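Local coordinates for fibronectin type III domain-containing protein 5 (Homo sapiens, PDB 4LSD) that probably mediates benefits of muscular exercise as the hormone irisin, inducing browning of white fat, and forms dimers through its fibronectin type III domain, at residues P3-N8 against G81-S86. Residues are numbered along the deposited sequence; the frame is centred on the assembly and turned at random.
Sequences PSAPVN and GQSPAS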
ATOM      1  N   PRO A   3     -18.033 -11.053  -5.052  1.00 58.57           N
ATOM      2  CA  PRO A   3     -17.835 -10.523  -6.407  1.00 54.42           C
ATOM      3  C   PRO A   3     -16.893 -11.393  -7.228  1.00 52.06           C
ATOM      4  O   PRO A   3     -16.238 -12.296  -6.710  1.00 50.72           O
ATOM      5  CB  PRO A   3     -17.209  -9.145  -6.180  1.00 53.99           C
ATOM      6  CG  PRO A   3     -17.051  -9.004  -4.691  1.00 55.76           C
ATOM      7  CD  PRO A   3     -17.164 -10.360  -4.092  1.00 57.37           C
ATOM      8  N   SER A   4     -16.813 -11.082  -8.512  1.00 54.52           N
ATOM      9  CA  SER A   4     -15.954 -11.807  -9.430  1.00 52.75           C
ATOM     10  C   SER A   4     -14.579 -11.160  -9.453  1.00 49.99           C
ATOM     11  O   SER A   4     -14.442  -9.945  -9.270  1.00 49.36           O
ATOM     12  CB  SER A   4     -16.549 -11.787 -10.841  1.00 56.98           C
ATOM     13  OG  SER A   4     -17.892 -12.246 -10.837  1.00 64.14           O
ATOM     14  N   ALA A   5     -13.563 -11.981  -9.675  1.00 46.42           N
ATOM     15  CA  ALA A   5     -12.204 -11.490  -9.725  1.00 45.88           C
ATOM     16  C   ALA A   5     -12.145 -10.334 -10.700  1.00 45.79           C
ATOM     17  O   ALA A   5     -13.032 -10.173 -11.531  1.00 51.36           O
ATOM     18  CB  ALA A   5     -11.273 -12.592 -10.186  1.00 46.16           C
ATOM     19  N   PRO A   6     -11.114  -9.490 -10.583  1.00 50.81           N
ATOM     20  CA  PRO A   6     -10.944  -8.341 -11.475  1.00 48.56           C
ATOM     21  C   PRO A   6     -10.523  -8.867 -12.842  1.00 47.83           C
ATOM     22  O   PRO A   6      -9.887  -9.914 -12.924  1.00 50.46           O
ATOM     23  CB  PRO A   6      -9.818  -7.548 -10.811  1.00 50.49           C
ATOM     24  CG  PRO A   6     -10.008  -7.832  -9.369  1.00 49.33           C
ATOM     25  CD  PRO A   6     -10.336  -9.311  -9.342  1.00 45.38           C
ATOM     26  N   VAL A   7     -10.868  -8.145 -13.903  1.00 48.06           N
ATOM     27  CA  VAL A   7     -10.503  -8.558 -15.260  1.00 47.48           C
ATOM     28  C   VAL A   7      -9.729  -7.430 -15.927  1.00 50.76           C
ATOM     29  O   VAL A   7      -9.720  -6.299 -15.442  1.00 54.22           O
ATOM     30  CB  VAL A   7     -11.746  -8.836 -16.146  1.00 40.64           C
ATOM     31  CG1 VAL A   7     -12.520 -10.023 -15.630  1.00 36.43           C
ATOM     32  CG2 VAL A   7     -12.639  -7.600 -16.173  1.00 45.18           C
ATOM     33  N   ASN A   8      -9.077  -7.736 -17.039  1.00 49.19           N
ATOM     34  CA  ASN A   8      -8.355  -6.711 -17.768  1.00 50.10           C
ATOM     35  C   ASN A   8      -7.363  -5.946 -16.908  1.00 49.78           C
ATOM     36  O   ASN A   8      -7.261  -4.720 -17.010  1.00 51.59           O
ATOM     37  CB  ASN A   8      -9.363  -5.731 -18.354  1.00 57.05           C
ATOM     38  CG  ASN A   8     -10.309  -6.393 -19.337  1.00 60.90           C
ATOM     39  OD1 ASN A   8     -11.525  -6.167 -19.306  1.00 62.29           O
ATOM     40  ND2 ASN A   8      -9.753  -7.208 -20.227  1.00 59.34           N
ATOM     41  N   GLY A  81     -18.309  -9.687   0.786  1.00 59.26           N
ATOM     42  CA  GLY A  81     -17.140 -10.542   0.722  1.00 56.38           C
ATOM     43  C   GLY A  81     -15.985 -10.003  -0.097  1.00 54.63           C
ATOM     44  O   GLY A  81     -15.770  -8.794  -0.196  1.00 51.22           O
ATOM     45  N   GLN A  82     -15.246 -10.929  -0.692  1.00 53.17           N
ATOM     46  CA  GLN A  82     -14.092 -10.608  -1.506  1.00 52.26           C
ATOM     47  C   GLN A  82     -14.039 -11.607  -2.657  1.00 52.52           C
ATOM     48  O   GLN A  82     -14.562 -12.721  -2.551  1.00 52.66           O
ATOM     49  CB  GLN A  82     -12.829 -10.721  -0.655  1.00 51.80           C
ATOM     50  CG  GLN A  82     -12.668 -12.098  -0.004  1.00 59.31           C
ATOM     51  CD  GLN A  82     -11.432 -12.205   0.870  1.00 63.60           C
ATOM     52  OE1 GLN A  82     -11.305 -11.503   1.872  1.00 70.81           O
ATOM     53  NE2 GLN A  82     -10.514 -13.089   0.496  1.00 67.56           N
ATOM     54  N   SER A  83     -13.389 -11.214  -3.746  1.00 49.15           N
ATOM     55  CA  SER A  83     -13.284 -12.075  -4.914  1.00 49.27           C
ATOM     56  C   SER A  83     -11.977 -12.834  -4.972  1.00 49.32           C
ATOM     57  O   SER A  83     -11.057 -12.554  -4.211  1.00 49.05           O
ATOM     58  CB  SER A  83     -13.363 -11.237  -6.184  1.00 48.52           C
ATOM     59  OG  SER A  83     -12.080 -10.737  -6.501  1.00 46.25           O
ATOM     60  N   PRO A  84     -11.892 -13.827  -5.868  1.00 50.21           N
ATOM     61  CA  PRO A  84     -10.649 -14.589  -5.993  1.00 46.34           C
ATOM     62  C   PRO A  84      -9.633 -13.690  -6.671  1.00 43.25           C
ATOM     63  O   PRO A  84      -9.995 -12.645  -7.200  1.00 46.06           O
ATOM     64  CB  PRO A  84     -11.039 -15.796  -6.863  1.00 42.93           C
ATOM     65  CG  PRO A  84     -12.404 -15.460  -7.414  1.00 44.79           C
ATOM     66  CD  PRO A  84     -13.035 -14.621  -6.352  1.00 42.63           C
ATOM     67  N   ALA A  85      -8.368 -14.087  -6.652  1.00 43.00           N
ATOM     68  CA  ALA A  85      -7.335 -13.278  -7.288  1.00 42.63           C
ATOM     69  C   ALA A  85      -7.567 -13.193  -8.793  1.00 47.38           C
ATOM     70  O   ALA A  85      -8.042 -14.138  -9.415  1.00 48.77           O
ATOM     71  CB  ALA A  85      -5.964 -13.871  -7.024  1.00 33.92           C
ATOM     72  N   SER A  86      -7.210 -12.056  -9.372  1.00 45.45           N
ATOM     73  CA  SER A  86      -7.331 -11.866 -10.801  1.00 45.38           C
ATOM     74  C   SER A  86      -6.191 -12.719 -11.329  1.00 51.96           C
ATOM     75  O   SER A  86      -5.452 -13.337 -10.553  1.00 48.87           O
ATOM     76  CB  SER A  86      -7.027 -10.420 -11.170  1.00 43.94           C
ATOM     77  OG  SER A  86      -5.660 -10.152 -10.880  1.00 35.62           O
TER
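The N-terminal lead-in to strand 9-12 of the fibronectin type III domain lies against the linker between the last two strands, 69-78 and 89-92. Ala5 and Ser83 come nearest, their CA atoms 5.0 Å apart. No hydrogen bond crosses between 3-8 and 81-86. Ser83 CB sits 3.1 Å from Pro3 O, and its OG lies 3.3 Å from Ala5 CA. The Pro3 ring rests on the Gln82 backbone, with CD 3.7 Å from Gln82 C. The methyl of Ala5 lies against the 84-85 backbone, with CB 3.2 Å from Pro84 O, and also touches Pro84 CG. Ser83 OG donates to that same Pro84 O over 2.9 Å, with the donor 25° off the carbonyl plane. Its chi1 of 85° sets OG between the backbone N and the carbonyl carbon; there it also hydrogen-bonds Ala76 N. In this beta sandwich, 3-8 leads into the three-stranded sheet, while 81-86 runs along strand 69-78 of the other. A valine at Ser83 would probably leave Ala76 N and Pro84 O without the hydroxyl that links them. Further along, Pro6 CD packs 3.9 Å from Ser86 CB. Pro6 also touches Trp23 and Val74, and the Ser86 hydroxyl is bonded to Val74 N.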